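Local coordinates for protein annexin A8 (PDB 1W3W) that binds calcium and acidic phospholipids as a member of the annexin family and acts as an anticoagulant, indirectly inhibiting the thromboplastin-specific complex of blood coagulation, at residues A[94-99]-A[136-141]; A[111-116]-A[237-242]. All blocks are in the same frame, centred on the assembly; numbering follows the deposited sequence.

Contact 1: residues A[94-99]-A[136-141]; sequences PYRYEA and EEDYGS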
ATOM      1  N   PRO A  94     -11.745  -3.064   1.652  1.00 15.99           N
ATOM      2  CA  PRO A  94     -10.681  -2.164   2.099  1.00 16.27           C
ATOM      3  C   PRO A  94     -10.466  -2.250   3.624  1.00 16.12           C
ATOM      4  O   PRO A  94     -11.403  -2.553   4.367  1.00 15.15           O
ATOM      5  CB  PRO A  94     -11.195  -0.776   1.701  1.00 16.82           C
ATOM      6  CG  PRO A  94     -12.533  -0.955   1.191  1.00 17.53           C
ATOM      7  CD  PRO A  94     -12.792  -2.367   0.898  1.00 16.39           C
ATOM      8  N   TYR A  95      -9.225  -2.032   4.053  1.00 15.67           N
ATOM      9  CA  TYR A  95      -8.815  -2.048   5.461  1.00 15.57           C
ATOM     10  C   TYR A  95      -8.625  -3.454   5.982  1.00 15.65           C
ATOM     11  O   TYR A  95      -7.588  -3.761   6.565  1.00 16.37           O
ATOM     12  CB  TYR A  95      -9.745  -1.204   6.366  1.00 15.41           C
ATOM     13  CG  TYR A  95     -10.093   0.120   5.734  1.00 16.22           C
ATOM     14  CD1 TYR A  95      -9.109   0.893   5.120  1.00 15.31           C
ATOM     15  CD2 TYR A  95     -11.411   0.571   5.687  1.00 18.12           C
ATOM     16  CE1 TYR A  95      -9.418   2.084   4.498  1.00 18.80           C
ATOM     17  CE2 TYR A  95     -11.727   1.764   5.064  1.00 18.48           C
ATOM     18  CZ  TYR A  95     -10.728   2.511   4.473  1.00 19.62           C
ATOM     19  OH  TYR A  95     -11.036   3.694   3.852  1.00 23.20           O
ATOM     20  N   ARG A  96      -9.596  -4.317   5.766  1.00 15.86           N
ATOM     21  CA  ARG A  96      -9.392  -5.736   5.987  1.00 16.28           C
ATOM     22  C   ARG A  96      -8.318  -6.294   5.071  1.00 15.36           C
ATOM     23  O   ARG A  96      -7.551  -7.155   5.493  1.00 15.87           O
ATOM     24  CB  ARG A  96     -10.701  -6.508   5.809  1.00 17.12           C
ATOM     25  CG  ARG A  96     -11.720  -6.144   6.861  1.00 21.46           C
ATOM     26  CD  ARG A  96     -12.867  -7.131   7.014  1.00 27.47           C
ATOM     27  NE  ARG A  96     -12.375  -8.510   7.056  1.00 31.66           N
ATOM     28  CZ  ARG A  96     -13.117  -9.590   6.831  0.80 35.73           C
ATOM     29  NH1 ARG A  96     -14.417  -9.484   6.557  0.80 36.87           N
ATOM     30  NH2 ARG A  96     -12.551 -10.790   6.882  0.80 37.97           N
ATOM     31  N   TYR A  97      -8.219  -5.779   3.844  1.00 14.37           N
ATOM     32  CA  TYR A  97      -7.177  -6.213   2.920  1.00 13.92           C
ATOM     33  C   TYR A  97      -5.783  -5.907   3.456  1.00 13.88           C
ATOM     34  O   TYR A  97      -4.920  -6.785   3.504  1.00 14.20           O
ATOM     35  CB  TYR A  97      -7.343  -5.541   1.556  1.00 13.91           C
ATOM     36  CG  TYR A  97      -6.279  -5.945   0.571  1.00 13.50           C
ATOM     37  CD1 TYR A  97      -5.959  -7.292   0.373  1.00 13.82           C
ATOM     38  CD2 TYR A  97      -5.598  -4.994  -0.177  1.00 13.32           C
ATOM     39  CE1 TYR A  97      -4.989  -7.665  -0.538  1.00 12.97           C
ATOM     40  CE2 TYR A  97      -4.638  -5.367  -1.098  1.00 14.56           C
ATOM     41  CZ  TYR A  97      -4.329  -6.701  -1.268  1.00 14.00           C
ATOM     42  OH  TYR A  97      -3.359  -7.067  -2.179  1.00 13.37           O
ATOM     43  N   GLU A  98      -5.567  -4.657   3.858  1.00 14.01           N
ATOM     44  CA  GLU A  98      -4.280  -4.234   4.415  1.00 13.93           C
ATOM     45  C   GLU A  98      -3.931  -4.994   5.703  1.00 13.98           C
ATOM     46  O   GLU A  98      -2.778  -5.362   5.920  1.00 13.26           O
ATOM     47  CB  GLU A  98      -4.252  -2.719   4.659  1.00 14.08           C
ATOM     48  CG  GLU A  98      -4.130  -1.902   3.383  1.00 14.47           C
ATOM     49  CD  GLU A  98      -5.470  -1.490   2.801  1.00 14.73           C
ATOM     50  OE1 GLU A  98      -5.484  -0.522   2.030  1.00 18.14           O
ATOM     51  OE2 GLU A  98      -6.510  -2.113   3.102  1.00 13.91           O
ATOM     52  N   ALA A  99      -4.932  -5.228   6.546  1.00 14.58           N
ATOM     53  CA  ALA A  99      -4.748  -6.040   7.749  1.00 15.16           C
ATOM     54  C   ALA A  99      -4.254  -7.449   7.411  1.00 15.75           C
ATOM     55  O   ALA A  99      -3.376  -7.973   8.097  1.00 16.34           O
ATOM     56  CB  ALA A  99      -6.022  -6.111   8.538  1.00 15.31           C
ATOM     57  N   GLU A 136      -7.336  -6.546  14.586  1.00 28.00           N
ATOM     58  CA  GLU A 136      -7.699  -7.153  15.864  1.00 30.43           C
ATOM     59  C   GLU A 136      -8.919  -8.062  15.741  1.00 31.27           C
ATOM     60  O   GLU A 136      -8.954  -9.130  16.356  1.00 31.34           O
ATOM     61  CB  GLU A 136      -7.920  -6.096  16.947  1.00 31.33           C
ATOM     62  CG  GLU A 136      -7.439  -6.561  18.314  1.00 34.58           C
ATOM     63  CD  GLU A 136      -8.046  -5.768  19.447  1.00 39.38           C
ATOM     64  OE1 GLU A 136      -7.970  -4.518  19.397  1.00 42.95           O
ATOM     65  OE2 GLU A 136      -8.602  -6.399  20.381  1.00 43.26           O
ATOM     66  N   GLU A 137      -9.892  -7.653  14.925  1.00 32.14           N
ATOM     67  CA  GLU A 137     -11.107  -8.436  14.681  1.00 33.25           C
ATOM     68  C   GLU A 137     -10.817  -9.772  13.999  1.00 33.55           C
ATOM     69  O   GLU A 137     -11.411 -10.788  14.344  1.00 33.50           O
ATOM     70  CB  GLU A 137     -12.121  -7.640  13.839  1.00 33.71           C
ATOM     71  CG  GLU A 137     -12.959  -6.642  14.629  1.00 35.94           C
ATOM     72  CD  GLU A 137     -13.758  -5.681  13.744  1.00 39.87           C
ATOM     73  OE1 GLU A 137     -13.869  -5.935  12.519  1.00 40.53           O
ATOM     74  OE2 GLU A 137     -14.282  -4.661  14.278  1.00 42.00           O
ATOM     75  N   ASP A 138      -9.889  -9.775  13.047  1.00 33.74           N
ATOM     76  CA  ASP A 138      -9.645 -10.951  12.227  1.00 34.03           C
ATOM     77  C   ASP A 138      -8.586 -11.866  12.821  1.00 33.85           C
ATOM     78  O   ASP A 138      -8.629 -13.067  12.589  1.00 33.67           O
ATOM     79  CB  ASP A 138      -9.220 -10.549  10.811  1.00 34.25           C
ATOM     80  CG  ASP A 138     -10.368  -9.999   9.995  1.00 35.45           C
ATOM     81  OD1 ASP A 138     -10.095  -9.356   8.964  1.00 34.12           O
ATOM     82  OD2 ASP A 138     -11.571 -10.145  10.315  1.00 37.46           O
ATOM     83  N   TYR A 139      -7.634 -11.305  13.566  1.00 33.51           N
ATOM     84  CA  TYR A 139      -6.459 -12.069  14.015  1.00 33.50           C
ATOM     85  C   TYR A 139      -6.281 -12.128  15.532  1.00 33.93           C
ATOM     86  O   TYR A 139      -5.373 -12.804  16.017  1.00 34.41           O
ATOM     87  CB  TYR A 139      -5.186 -11.543  13.330  1.00 33.16           C
ATOM     88  CG  TYR A 139      -5.367 -11.498  11.840  1.00 31.38           C
ATOM     89  CD1 TYR A 139      -5.550 -12.669  11.117  1.00 30.19           C
ATOM     90  CD2 TYR A 139      -5.431 -10.287  11.159  1.00 30.61           C
ATOM     91  CE1 TYR A 139      -5.772 -12.647   9.750  1.00 29.66           C
ATOM     92  CE2 TYR A 139      -5.643 -10.252   9.792  1.00 29.39           C
ATOM     93  CZ  TYR A 139      -5.817 -11.435   9.097  1.00 28.88           C
ATOM     94  OH  TYR A 139      -6.040 -11.415   7.757  1.00 27.85           O
ATOM     95  N   GLY A 140      -7.142 -11.431  16.270  1.00 34.03           N
ATOM     96  CA  GLY A 140      -7.197 -11.546  17.722  1.00 34.38           C
ATOM     97  C   GLY A 140      -6.010 -11.009  18.503  1.00 34.29           C
ATOM     98  O   GLY A 140      -5.856 -11.334  19.682  1.00 35.09           O
ATOM     99  N   SER A 141      -5.161 -10.214  17.859  1.00 33.58           N
ATOM    100  CA  SER A 141      -4.087  -9.498  18.553  1.00 32.98           C
ATOM    101  C   SER A 141      -4.005  -8.068  18.040  1.00 31.88           C
ATOM    102  O   SER A 141      -4.504  -7.744  16.960  1.00 31.72           O
ATOM    103  CB  SER A 141      -2.735 -10.186  18.364  1.00 33.26           C
ATOM    104  OG  SER A 141      -2.497 -10.488  17.001  1.00 34.87           O
TER
HETATM  105  O   HOH W   1      -8.085  -9.164   7.169  1.00 32.75           O
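Arg96 and Asp138 form a salt bridge in which Arg96 NE gives its hydrogen to Asp138 OD1 at 3.1 Å. The bond is bent, with an angle of 140° at the hydrogen. OD1 receives it on its syn lone pair and lies 28° out of the guanidinium plane; the carboxylate is turned steeply against that plane and OD2 sits over one guanidinium face. The two side chains run at about a right angle to each other. A bend at chi3 (46°) in the otherwise extended Arg96 chain turns NE towards the carboxylate. A water reinforces the bridge: it donates to Asp138 OD1 and to Arg96 O, 2.7 Å each, and lies 3.1 Å from Tyr139 OH, so OD1 is gripped by both the arginine and the water. One turn further along, Ala99 points its methyl at the Tyr139 ring, CB to CE2 4.3 Å, while Ala99 O approaches CE2 obliquely. In the all-helical annexin fold these are two helices of the second repeat: the first turn of helix 96-107 meets the last turn of helix 125-139, which Gly140 leaves with positive phi. Next to the bridge, Asp138 CB lies over one face of the Tyr139 ring. His103 stacks on the same tyrosine and Tyr135 meets it edge-to-face, which probably helps fix its orientation. At the start of helix 96-107, Tyr95 is the N-cap residue, and its backbone N donates to Glu98 OE2 at 2.9 Å; the other carboxylate oxygen, Glu98 OE1, is salt-bridged to Arg123.

Contact 2: residues A[111-116]-A[237-242]; sequences TKEGVI and HGSLEE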
ATOM      1  N   THR A 111      10.414 -11.514   8.285  1.00 25.98           N
ATOM      2  CA  THR A 111       9.454 -10.422   8.316  1.00 25.45           C
ATOM      3  C   THR A 111       9.589  -9.667   7.002  1.00 24.52           C
ATOM      4  O   THR A 111      10.697  -9.380   6.569  1.00 23.79           O
ATOM      5  CB  THR A 111       9.750  -9.505   9.502  1.00 25.79           C
ATOM      6  OG1 THR A 111       9.658 -10.248  10.720  1.00 26.49           O
ATOM      7  CG2 THR A 111       8.670  -8.411   9.645  1.00 26.49           C
ATOM      8  N   LYS A 112       8.465  -9.378   6.355  1.00 23.20           N
ATOM      9  CA  LYS A 112       8.475  -8.594   5.129  1.00 23.11           C
ATOM     10  C   LYS A 112       8.321  -7.137   5.557  1.00 21.72           C
ATOM     11  O   LYS A 112       7.229  -6.574   5.528  1.00 20.63           O
ATOM     12  CB  LYS A 112       7.350  -9.040   4.180  1.00 23.15           C
ATOM     13  CG  LYS A 112       7.497 -10.465   3.658  1.00 26.01           C
ATOM     14  CD  LYS A 112       6.339 -10.849   2.749  1.00 29.36           C
ATOM     15  CE  LYS A 112       6.455 -12.286   2.226  1.00 31.82           C
ATOM     16  NZ  LYS A 112       5.253 -13.106   2.611  1.00 33.96           N
ATOM     17  N   GLU A 113       9.433  -6.561   5.998  1.00 20.69           N
ATOM     18  CA  GLU A 113       9.440  -5.241   6.611  1.00 20.80           C
ATOM     19  C   GLU A 113       8.979  -4.190   5.613  1.00 19.59           C
ATOM     20  O   GLU A 113       8.312  -3.245   5.986  1.00 18.41           O
ATOM     21  CB  GLU A 113      10.837  -4.892   7.157  1.00 21.66           C
ATOM     22  CG  GLU A 113      11.267  -5.806   8.299  1.00 25.31           C
ATOM     23  CD  GLU A 113      12.640  -5.485   8.866  1.00 30.41           C
ATOM     24  OE1 GLU A 113      12.864  -5.807  10.058  1.00 34.99           O
ATOM     25  OE2 GLU A 113      13.494  -4.924   8.138  1.00 33.28           O
ATOM     26  N   GLY A 114       9.320  -4.393   4.345  1.00 18.74           N
ATOM     27  CA  GLY A 114       8.920  -3.506   3.270  1.00 18.18           C
ATOM     28  C   GLY A 114       7.411  -3.355   3.124  1.00 17.47           C
ATOM     29  O   GLY A 114       6.942  -2.277   2.810  1.00 17.19           O
ATOM     30  N   VAL A 115       6.663  -4.432   3.350  1.00 16.75           N
ATOM     31  CA  VAL A 115       5.207  -4.403   3.298  1.00 16.05           C
ATOM     32  C   VAL A 115       4.682  -3.516   4.413  1.00 15.53           C
ATOM     33  O   VAL A 115       3.814  -2.672   4.195  1.00 14.21           O
ATOM     34  CB  VAL A 115       4.590  -5.833   3.428  1.00 16.26           C
ATOM     35  CG1 VAL A 115       3.071  -5.766   3.543  1.00 16.88           C
ATOM     36  CG2 VAL A 115       4.979  -6.689   2.248  1.00 16.65           C
ATOM     37  N   ILE A 116       5.239  -3.696   5.607  1.00 14.86           N
ATOM     38  CA  ILE A 116       4.797  -2.960   6.784  1.00 14.75           C
ATOM     39  C   ILE A 116       5.088  -1.466   6.655  1.00 14.64           C
ATOM     40  O   ILE A 116       4.236  -0.643   6.963  1.00 14.21           O
ATOM     41  CB  ILE A 116       5.447  -3.522   8.093  1.00 15.20           C
ATOM     42  CG1 ILE A 116       5.180  -5.030   8.229  1.00 16.17           C
ATOM     43  CG2 ILE A 116       4.879  -2.774   9.309  1.00 14.91           C
ATOM     44  CD1 ILE A 116       5.989  -5.736   9.355  1.00 19.97           C
ATOM     45  N   HIS A 237      20.936   3.630   7.018  1.00 32.06           N
ATOM     46  CA  HIS A 237      20.980   2.488   6.105  1.00 32.49           C
ATOM     47  C   HIS A 237      19.849   1.494   6.378  1.00 31.23           C
ATOM     48  O   HIS A 237      19.168   1.567   7.403  1.00 31.30           O
ATOM     49  CB  HIS A 237      22.338   1.775   6.210  1.00 33.22           C
ATOM     50  CG  HIS A 237      22.677   1.323   7.600  1.00 36.51           C
ATOM     51  ND1 HIS A 237      23.045   2.200   8.597  1.00 40.71           N
ATOM     52  CD2 HIS A 237      22.697   0.087   8.157  1.00 39.46           C
ATOM     53  CE1 HIS A 237      23.270   1.524   9.714  1.00 42.16           C
ATOM     54  NE2 HIS A 237      23.065   0.240   9.473  1.00 41.03           N
ATOM     55  N   GLY A 238      19.658   0.580   5.436  1.00 30.39           N
ATOM     56  CA  GLY A 238      18.767  -0.553   5.617  1.00 29.85           C
ATOM     57  C   GLY A 238      17.296  -0.182   5.698  1.00 29.11           C
ATOM     58  O   GLY A 238      16.820   0.711   4.998  1.00 28.13           O
ATOM     59  N   SER A 239      16.583  -0.882   6.568  1.00 28.18           N
ATOM     60  CA  SER A 239      15.148  -0.696   6.726  1.00 27.73           C
ATOM     61  C   SER A 239      14.781   0.676   7.276  1.00 26.51           C
ATOM     62  O   SER A 239      13.781   1.247   6.861  1.00 25.55           O
ATOM     63  CB  SER A 239      14.571  -1.788   7.622  1.00 27.93           C
ATOM     64  OG  SER A 239      14.384  -2.958   6.849  1.00 30.67           O
ATOM     65  N   LEU A 240      15.576   1.192   8.214  1.00 25.34           N
ATOM     66  CA  LEU A 240      15.324   2.521   8.765  1.00 24.89           C
ATOM     67  C   LEU A 240      15.377   3.588   7.658  1.00 23.70           C
ATOM     68  O   LEU A 240      14.515   4.450   7.593  1.00 23.10           O
ATOM     69  CB  LEU A 240      16.307   2.863   9.900  1.00 25.13           C
ATOM     70  CG  LEU A 240      16.052   4.218  10.588  1.00 26.25           C
ATOM     71  CD1 LEU A 240      14.700   4.216  11.297  1.00 27.69           C
ATOM     72  CD2 LEU A 240      17.166   4.578  11.568  1.00 26.68           C
ATOM     73  N   GLU A 241      16.373   3.496   6.783  1.00 22.87           N
ATOM     74  CA  GLU A 241      16.490   4.381   5.623  1.00 22.21           C
ATOM     75  C   GLU A 241      15.254   4.309   4.719  1.00 21.42           C
ATOM     76  O   GLU A 241      14.692   5.346   4.333  1.00 20.04           O
ATOM     77  CB  GLU A 241      17.750   4.046   4.801  1.00 22.86           C
ATOM     78  CG  GLU A 241      17.998   4.993   3.619  1.00 24.53           C
ATOM     79  CD  GLU A 241      19.071   4.515   2.648  1.00 28.04           C
ATOM     80  OE1 GLU A 241      19.772   3.532   2.953  1.00 32.07           O
ATOM     81  OE2 GLU A 241      19.211   5.120   1.558  1.00 30.55           O
ATOM     82  N   GLU A 242      14.842   3.084   4.388  1.00 20.67           N
ATOM     83  CA  GLU A 242      13.658   2.843   3.558  1.00 20.51           C
ATOM     84  C   GLU A 242      12.430   3.507   4.165  1.00 19.15           C
ATOM     85  O   GLU A 242      11.673   4.181   3.463  1.00 19.85           O
ATOM     86  CB  GLU A 242      13.409   1.333   3.384  1.00 20.62           C
ATOM     87  CG  GLU A 242      12.370   0.959   2.322  1.00 23.03           C
ATOM     88  CD  GLU A 242      12.205  -0.558   2.155  1.00 26.41           C
ATOM     89  OE1 GLU A 242      11.148  -1.018   1.655  1.00 27.27           O
ATOM     90  OE2 GLU A 242      13.131  -1.303   2.538  1.00 29.46           O
TER
HETATM   91  O   HOH W   2       8.778  -0.288   1.811  1.00 14.13           O
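Glu113 and Ser239 meet between the first turn of helix 113-122 and the beginning of helix 238-252, the serine hydroxyl OG donating to Glu113 OE2 at a short 2.5 Å. The hydroxyl meets that oxygen nearly end-on to its C-O bond. Glu113 extends fully beyond CG (chi2 -180°), which carries its carboxylate out to the shorter serine side chain. Glu242, one turn after Ser239, reaches from the other helix toward Gly114: with CG anti to the backbone nitrogen (chi1 -169°) and a straight chain beyond, it brings OE1 to 3.7 Å from Gly114 CA. A water donates to both Gly114 O, at 2.9 Å, and Glu242 OE1, at 2.5 Å, making a second, indirect link. Helix 113-122 in the second predicted repeat is thus tied to helix 238-252, which begins in the third, while Leu155 touches both Glu113 and Ser239. Replacing Glu113 with an alanine would probably leave Ser239 OG without its acceptor here and reduce the direct contact between the two segments to the approach of Glu242 to Gly114. Both acidic groups are served by neutral donors, a hydroxyl and a water, so the contact joins the repeats by hydrogen bonding without a salt bridge.

In the fold
Contact 1 works within the second repeat, contact 2 between the second and third; their centres are about 21 Å apart and the two contacts do not touch. Their segments alternate along the chain, and the successive helices 96-107, 113-122 and 125-139 carry three of the four. Contact 1 is partly buried: Ala99 is enclosed and an aromatic ring packs there, while the charged pair lies towards the outside. Contact 2 is a surface contact with no apolar pairing across it. The chemistry differs accordingly, a salt bridge beside a single alanine-tyrosine apolar contact against hydroxyl-carboxylate bonding between repeats. Each uses a water to join a backbone carbonyl to a carboxylate, and both lie away from the calcium site.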